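Local coordinates for SYE1 (Shewanella oneidensis, PDB 4AWT), which binds flavin mononucleotide and probably works as an old yellow enzyme-type oxidoreductase, reducing activated C=C bonds with NADH or NADPH, at residues 95-107 with 176-190. The protein carries 1 engineered substitution. Numbering follows the deposited sequence. Where two conformers were deposited one is given.
Sequences CAIFAQLWHVGRV and DGIELHAANGYLINQ. With FMN (flavin mononucleotide), chain B; BOG (octyl beta-D-glucopyranoside), chain D.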
loop_
_atom_site.group_PDB
_atom_site.type_symbol
_atom_site.label_atom_id
_atom_site.label_comp_id
_atom_site.label_asym_id
_atom_site.label_seq_id
_atom_site.Cartn_x
_atom_site.Cartn_y
_atom_site.Cartn_z
ATOM N N CYS A 95 11.125 -13.669 7.897
ATOM C CA CYS A 95 10.652 -12.313 7.644
ATOM C C CYS A 95 9.135 -12.468 7.634
ATOM O O CYS A 95 8.624 -13.545 7.379
ATOM C CB CYS A 95 11.148 -11.667 6.373
ATOM S SG CYS A 95 10.666 -9.976 6.074
ATOM N N ALA A 96 8.434 -11.427 7.957
ATOM C CA ALA A 96 6.969 -11.343 7.875
ATOM C C ALA A 96 6.585 -10.573 6.631
ATOM O O ALA A 96 7.262 -9.630 6.242
ATOM C CB ALA A 96 6.402 -10.643 9.102
ATOM N N ILE A 97 5.465 -10.977 6.013
ATOM C CA ILE A 97 5.022 -10.308 4.806
ATOM C C ILE A 97 3.498 -10.163 4.815
ATOM O O ILE A 97 2.765 -11.128 5.067
ATOM C CB ILE A 97 5.532 -11.012 3.556
ATOM C CG1 ILE A 97 5.115 -10.248 2.290
ATOM C CG2 ILE A 97 5.160 -12.481 3.479
ATOM C CD1 ILE A 97 5.805 -10.690 1.007
ATOM N N PHE A 98 3.053 -8.939 4.552
ATOM C CA PHE A 98 1.635 -8.609 4.424
ATOM C C PHE A 98 1.323 -8.321 2.968
ATOM O O PHE A 98 2.156 -7.758 2.256
ATOM C CB PHE A 98 1.250 -7.405 5.275
ATOM C CG PHE A 98 0.964 -7.673 6.743
ATOM C CD1 PHE A 98 1.657 -8.618 7.488
ATOM C CD2 PHE A 98 -0.027 -6.934 7.386
ATOM C CE1 PHE A 98 1.366 -8.819 8.828
ATOM C CE2 PHE A 98 -0.313 -7.138 8.729
ATOM C CZ PHE A 98 0.383 -8.067 9.451
ATOM N N ALA A 99 0.114 -8.664 2.523
ATOM C CA ALA A 99 -0.351 -8.365 1.185
ATOM C C ALA A 99 -1.101 -7.040 1.174
ATOM O O ALA A 99 -2.054 -6.891 1.936
ATOM C CB ALA A 99 -1.297 -9.439 0.664
ATOM N N GLN A 100 -0.729 -6.113 0.298
ATOM C CA GLN A 100 -1.456 -4.849 0.195
ATOM C C GLN A 100 -2.644 -5.014 -0.751
ATOM O O GLN A 100 -2.498 -5.078 -1.957
ATOM C CB GLN A 100 -0.586 -3.690 -0.262
ATOM C CG GLN A 100 -1.414 -2.412 -0.160
ATOM C CD GLN A 100 -0.762 -1.214 -0.752
ATOM O OE1 GLN A 100 -0.473 -1.168 -1.963
ATOM N NE2 GLN A 100 -0.565 -0.181 0.056
ATOM N N LEU A 101 -3.859 -5.076 -0.176
ATOM C CA LEU A 101 -5.070 -5.256 -0.972
ATOM C C LEU A 101 -5.456 -3.938 -1.620
ATOM O O LEU A 101 -5.638 -2.928 -0.932
ATOM C CB LEU A 101 -6.196 -5.768 -0.093
ATOM C CG LEU A 101 -5.908 -7.025 0.702
ATOM C CD1 LEU A 101 -7.169 -7.456 1.453
ATOM C CD2 LEU A 101 -5.392 -8.156 -0.171
ATOM N N TRP A 102 -5.617 -3.972 -2.945
ATOM C CA TRP A 102 -5.725 -2.752 -3.737
ATOM C C TRP A 102 -7.049 -2.684 -4.506
ATOM O O TRP A 102 -7.408 -3.617 -5.229
ATOM C CB TRP A 102 -4.589 -2.674 -4.751
ATOM C CG TRP A 102 -4.167 -1.309 -5.169
ATOM C CD1 TRP A 102 -4.555 -0.082 -4.727
ATOM C CD2 TRP A 102 -3.140 -1.081 -6.136
ATOM N NE1 TRP A 102 -3.822 0.897 -5.357
ATOM C CE2 TRP A 102 -2.938 0.307 -6.203
ATOM C CE3 TRP A 102 -2.350 -1.929 -6.921
ATOM C CZ2 TRP A 102 -1.959 0.858 -7.034
ATOM C CZ3 TRP A 102 -1.384 -1.357 -7.722
ATOM C CH2 TRP A 102 -1.204 -0.024 -7.774
ATOM N N HIS A 103 -7.687 -1.520 -4.434
ATOM C CA HIS A 103 -8.700 -1.109 -5.412
ATOM C C HIS A 103 -8.392 0.339 -5.737
ATOM O O HIS A 103 -8.409 1.207 -4.865
ATOM C CB HIS A 103 -10.134 -1.261 -4.910
ATOM C CG HIS A 103 -11.160 -1.168 -6.008
ATOM N ND1 HIS A 103 -11.188 -0.201 -6.912
ATOM C CD2 HIS A 103 -12.142 -2.058 -6.286
ATOM C CE1 HIS A 103 -12.187 -0.439 -7.732
ATOM N NE2 HIS A 103 -12.796 -1.564 -7.382
ATOM N N VAL A 104 -8.089 0.598 -7.011
ATOM C CA VAL A 104 -7.681 1.915 -7.442
ATOM C C VAL A 104 -8.817 2.891 -7.675
ATOM O O VAL A 104 -8.568 4.098 -7.834
ATOM C CB VAL A 104 -6.834 1.834 -8.721
ATOM C CG1 VAL A 104 -5.580 0.999 -8.490
ATOM C CG2 VAL A 104 -7.677 1.331 -9.899
ATOM N N GLY A 105 -10.042 2.446 -7.754
ATOM C CA GLY A 105 -11.178 3.289 -8.064
ATOM C C GLY A 105 -10.957 3.964 -9.368
ATOM O O GLY A 105 -10.684 3.343 -10.405
ATOM N N ARG A 106 -11.046 5.311 -9.371
ATOM C CA ARG A 106 -10.968 6.082 -10.591
ATOM C C ARG A 106 -9.580 6.247 -11.148
ATOM O O ARG A 106 -9.424 6.807 -12.246
ATOM C CB ARG A 106 -11.553 7.491 -10.367
ATOM C CG ARG A 106 -10.654 8.370 -9.524
ATOM C CD ARG A 106 -11.367 9.646 -9.126
ATOM N NE ARG A 106 -10.527 10.438 -8.257
ATOM C CZ ARG A 106 -10.823 11.638 -7.828
ATOM N NH1 ARG A 106 -11.964 12.224 -8.136
ATOM N NH2 ARG A 106 -9.944 12.260 -7.020
ATOM N N VAL A 107 -8.539 5.796 -10.429
ATOM C CA VAL A 107 -7.159 5.975 -10.912
ATOM C C VAL A 107 -6.788 4.764 -11.748
ATOM O O VAL A 107 -6.076 3.860 -11.331
ATOM C CB VAL A 107 -6.202 6.244 -9.757
ATOM C CG1 VAL A 107 -4.816 6.495 -10.302
ATOM C CG2 VAL A 107 -6.665 7.405 -8.905
ATOM N N ASP A 176 1.216 -13.238 6.170
ATOM C CA ASP A 176 0.999 -13.073 7.582
ATOM C C ASP A 176 -0.119 -12.117 7.928
ATOM O O ASP A 176 -0.591 -12.101 9.066
ATOM C CB ASP A 176 2.321 -12.612 8.229
ATOM C CG ASP A 176 3.409 -13.638 8.009
ATOM O OD1 ASP A 176 3.262 -14.746 8.536
ATOM O OD2 ASP A 176 4.376 -13.321 7.282
ATOM N N GLY A 177 -0.537 -11.327 6.993
ATOM C CA GLY A 177 -1.574 -10.324 7.186
ATOM C C GLY A 177 -1.822 -9.604 5.895
ATOM O O GLY A 177 -1.226 -9.925 4.848
ATOM N N ILE A 178 -2.714 -8.612 5.961
ATOM C CA ILE A 178 -2.997 -7.753 4.838
ATOM C C ILE A 178 -2.864 -6.296 5.265
ATOM O O ILE A 178 -3.086 -5.965 6.423
ATOM C CB ILE A 178 -4.377 -8.027 4.201
ATOM C CG1 ILE A 178 -5.556 -7.657 5.093
ATOM C CG2 ILE A 178 -4.434 -9.474 3.762
ATOM C CD1 ILE A 178 -6.035 -6.226 5.038
ATOM N N GLU A 179 -2.559 -5.454 4.291
ATOM C CA GLU A 179 -2.611 -4.014 4.438
ATOM C C GLU A 179 -3.680 -3.511 3.507
ATOM O O GLU A 179 -3.644 -3.734 2.286
ATOM C CB GLU A 179 -1.281 -3.352 4.079
ATOM C CG GLU A 179 -1.313 -1.849 4.309
ATOM C CD GLU A 179 -0.014 -1.160 3.934
ATOM O OE1 GLU A 179 0.926 -1.210 4.796
ATOM O OE2 GLU A 179 0.079 -0.596 2.835
ATOM N N LEU A 180 -4.668 -2.784 4.048
ATOM C CA LEU A 180 -5.665 -2.143 3.201
ATOM C C LEU A 180 -5.093 -0.862 2.637
ATOM O O LEU A 180 -4.760 0.059 3.377
ATOM C CB LEU A 180 -6.892 -1.828 4.033
ATOM C CG LEU A 180 -8.008 -1.084 3.308
ATOM C CD1 LEU A 180 -8.520 -1.910 2.121
ATOM C CD2 LEU A 180 -9.125 -0.736 4.277
ATOM N N HIS A 181 -5.008 -0.766 1.311
ATOM C CA HIS A 181 -4.545 0.478 0.686
ATOM C C HIS A 181 -5.720 1.464 0.705
ATOM O O HIS A 181 -6.602 1.390 -0.153
ATOM C CB HIS A 181 -4.058 0.257 -0.727
ATOM C CG HIS A 181 -3.243 1.391 -1.258
ATOM N ND1 HIS A 181 -3.202 2.599 -0.657
ATOM C CD2 HIS A 181 -2.394 1.378 -2.322
ATOM C CE1 HIS A 181 -2.355 3.325 -1.361
ATOM N NE2 HIS A 181 -1.838 2.631 -2.355
ATOM N N ALA A 182 -5.747 2.365 1.665
ATOM C CA ALA A 182 -6.726 3.415 1.765
ATOM C C ALA A 182 -6.090 4.781 1.568
ATOM O O ALA A 182 -6.635 5.800 2.005
ATOM C CB ALA A 182 -7.495 3.323 3.089
ATOM N N ALA A 183 -4.999 4.804 0.819
ATOM C CA ALA A 183 -4.125 5.953 0.642
ATOM C C ALA A 183 -3.996 6.297 -0.839
ATOM O O ALA A 183 -4.643 5.720 -1.706
ATOM C CB ALA A 183 -2.782 5.660 1.316
ATOM N N ASN A 184 -3.128 7.279 -1.087
ATOM C CA ASN A 184 -2.587 7.740 -2.342
ATOM C C ASN A 184 -3.661 7.850 -3.436
ATOM O O ASN A 184 -3.392 7.582 -4.609
ATOM C CB ASN A 184 -1.402 6.884 -2.759
ATOM C CG ASN A 184 -0.294 7.015 -1.742
ATOM O OD1 ASN A 184 -0.340 7.834 -0.847
ATOM N ND2 ASN A 184 0.710 6.185 -1.872
ATOM N N GLY A 185 -4.824 8.350 -3.060
ATOM C CA GLY A 185 -5.819 8.723 -4.029
ATOM C C GLY A 185 -6.643 7.583 -4.587
ATOM O O GLY A 185 -7.416 7.822 -5.534
ATOM N N TYR A 186 -6.532 6.385 -4.035
ATOM C CA TYR A 186 -7.242 5.213 -4.557
ATOM C C TYR A 186 -8.653 5.146 -3.996
ATOM O O TYR A 186 -9.172 6.105 -3.466
ATOM C CB TYR A 186 -6.343 3.979 -4.423
ATOM C CG TYR A 186 -5.084 4.157 -5.245
ATOM C CD1 TYR A 186 -5.140 4.285 -6.628
ATOM C CD2 TYR A 186 -3.839 4.193 -4.636
ATOM C CE1 TYR A 186 -4.007 4.447 -7.389
ATOM C CE2 TYR A 186 -2.699 4.346 -5.385
ATOM C CZ TYR A 186 -2.754 4.483 -6.755
ATOM O OH TYR A 186 -1.598 4.650 -7.448
ATOM N N LEU A 187 -9.369 4.016 -4.219
ATOM C CA LEU A 187 -10.816 4.026 -4.059
ATOM C C LEU A 187 -11.265 4.493 -2.700
ATOM O O LEU A 187 -12.132 5.370 -2.585
ATOM C CB LEU A 187 -11.404 2.632 -4.322
ATOM C CG LEU A 187 -12.928 2.605 -4.218
ATOM C CD1 LEU A 187 -13.623 3.463 -5.248
ATOM C CD2 LEU A 187 -13.409 1.155 -4.299
ATOM N N ILE A 188 -10.747 3.885 -1.636
ATOM C CA ILE A 188 -11.230 4.276 -0.312
ATOM C C ILE A 188 -10.922 5.744 -0.046
ATOM O O ILE A 188 -11.730 6.478 0.542
ATOM C CB ILE A 188 -10.724 3.327 0.775
ATOM C CG1 ILE A 188 -11.221 1.888 0.472
ATOM C CG2 ILE A 188 -11.166 3.786 2.153
ATOM C CD1 ILE A 188 -10.656 0.874 1.353
ATOM N N ASN A 189 -9.738 6.188 -0.480
ATOM C CA ASN A 189 -9.360 7.577 -0.325
ATOM C C ASN A 189 -10.285 8.515 -1.079
ATOM O O ASN A 189 -10.476 9.668 -0.641
ATOM C CB ASN A 189 -7.889 7.678 -0.720
ATOM C CG ASN A 189 -7.108 8.897 -0.311
ATOM O OD1 ASN A 189 -5.876 8.870 -0.467
ATOM N ND2 ASN A 189 -7.741 9.907 0.244
ATOM N N GLN A 190 -10.871 8.065 -2.190
ATOM C CA GLN A 190 -11.845 8.836 -2.944
ATOM C C GLN A 190 -13.171 9.024 -2.173
ATOM O O GLN A 190 -13.908 9.936 -2.520
ATOM C CB GLN A 190 -12.124 8.162 -4.290
ATOM C CG GLN A 190 -10.925 8.205 -5.233
ATOM C CD GLN A 190 -10.871 7.098 -6.237
ATOM O OE1 GLN A 190 -11.910 6.649 -6.783
ATOM N NE2 GLN A 190 -9.697 6.598 -6.527
HETATM N N1 FMN B . 2.552 2.740 -2.347
HETATM C C2 FMN B . 1.556 1.894 -2.111
HETATM O O2 FMN B . 0.816 2.002 -1.097
HETATM N N3 FMN B . 1.305 0.850 -2.990
HETATM C C4 FMN B . 2.055 0.631 -4.134
HETATM O O4 FMN B . 1.825 -0.400 -4.819
HETATM C C4A FMN B . 3.021 1.591 -4.424
HETATM N N5 FMN B . 3.763 1.510 -5.602
HETATM C C5A FMN B . 4.990 2.225 -5.648
HETATM C C6 FMN B . 5.885 1.979 -6.660
HETATM C C7 FMN B . 7.132 2.645 -6.732
HETATM C C7M FMN B . 8.112 2.229 -7.802
HETATM C C8 FMN B . 7.411 3.591 -5.792
HETATM C C8M FMN B . 8.735 4.329 -5.775
HETATM C C9 FMN B . 6.494 3.863 -4.756
HETATM C C9A FMN B . 5.280 3.178 -4.666
HETATM N N10 FMN B . 4.387 3.402 -3.597
HETATM C C10 FMN B . 3.297 2.566 -3.445
HETATM C "C1'" FMN B . 4.746 4.362 -2.549
HETATM C "C2'" FMN B . 5.809 3.831 -1.570
HETATM O "O2'" FMN B . 5.272 2.801 -0.756
HETATM C "C3'" FMN B . 6.316 4.902 -0.624
HETATM O "O3'" FMN B . 5.305 5.348 0.267
HETATM C "C4'" FMN B . 6.949 6.126 -1.311
HETATM O "O4'" FMN B . 7.822 5.747 -2.363
HETATM C "C5'" FMN B . 7.614 7.066 -0.324
HETATM O "O5'" FMN B . 8.707 6.425 0.357
HETATM P P FMN B . 10.220 6.684 -0.146
HETATM O O1P FMN B . 10.336 6.036 -1.504
HETATM O O2P FMN B . 10.427 8.180 -0.209
HETATM O O3P FMN B . 11.049 5.995 0.910
HETATM C C1 BOG D . 2.698 5.102 -9.610
HETATM O O1 BOG D . 3.776 5.568 -10.375
HETATM C C2 BOG D . 2.821 3.648 -9.279
HETATM O O2 BOG D . 2.754 2.843 -10.436
HETATM C C3 BOG D . 1.700 3.160 -8.347
HETATM O O3 BOG D . 1.979 1.870 -7.880
HETATM C C4 BOG D . 1.688 4.075 -7.114
HETATM O O4 BOG D . 0.631 3.700 -6.296
HETATM C C5 BOG D . 1.606 5.549 -7.492
HETATM O O5 BOG D . 2.718 5.810 -8.325
HETATM C C6 BOG D . 1.639 6.447 -6.281
HETATM O O6 BOG D . 1.464 7.763 -6.776
HETATM C "C1'" BOG D . 3.490 6.691 -11.175
HETATM C "C2'" BOG D . 4.599 7.095 -12.143
HETATM C "C3'" BOG D . 5.963 7.150 -11.525
HETATM C "C4'" BOG D . 7.108 7.885 -12.213
HETATM C "C5'" BOG D . 8.224 6.867 -12.469
HETATM C "C6'" BOG D . 8.367 6.591 -13.967
HETATM C "C7'" BOG D . 9.472 5.545 -14.206
HETATM C "C8'" BOG D . 9.933 5.746 -15.645
HETATM O O HOH W 1 -7.278 -0.820 -1.554
HETATM O O HOH W 2 -8.566 1.978 -2.118
HETATM O O HOH W 3 -7.939 10.091 -7.077
#
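Strands 96-102 and 177-181 run parallel as the adjacent third and fourth strands of the closed eight-stranded TIM barrel, their segment axes 35° apart. Bonds such as Glu179 N to Ala99 O (2.8 Å) zip them together; beyond the strands, Leu187 N takes up His103 O, and water 1 joins Leu101 O and His103 N to His181 O. At the other end Asp176 OD2 receives Ile97 N through its anti lone pair and also bonds His91. Gly177 CA sits squarely over the Phe98 ring, 3.5 Å from its centroid. Gln100 reaches the flavin through an extended chain, its CG anti to the backbone N (chi1 -173°). Its OE1 accepts FMN N3 at 2.9 Å while NE2 donates to FMN O2, a two-point grip on the pyrimidine end. The same NE2 also donates to Glu179 OE2, whose partner oxygen OE1 is bonded by Tyr266 and His268, so this second shell would help set which way the amide is turned. Gln100 NE2 sits over the rim of one face of the His181 ring, the planes 24° apart, and His181 NE2 approaches FMN O2 to 3.0 Å. Trp102 runs alongside His181 and turns its edge to the face of Tyr186; Tyr186 OH bonds BOG O4 and Tyr68. Farther along, Gln190 clamps the 104-107 turn: NE2 donates to Val104 O, and OE1, also bonded to Ser120, accepts Arg106 N at 3.0 Å.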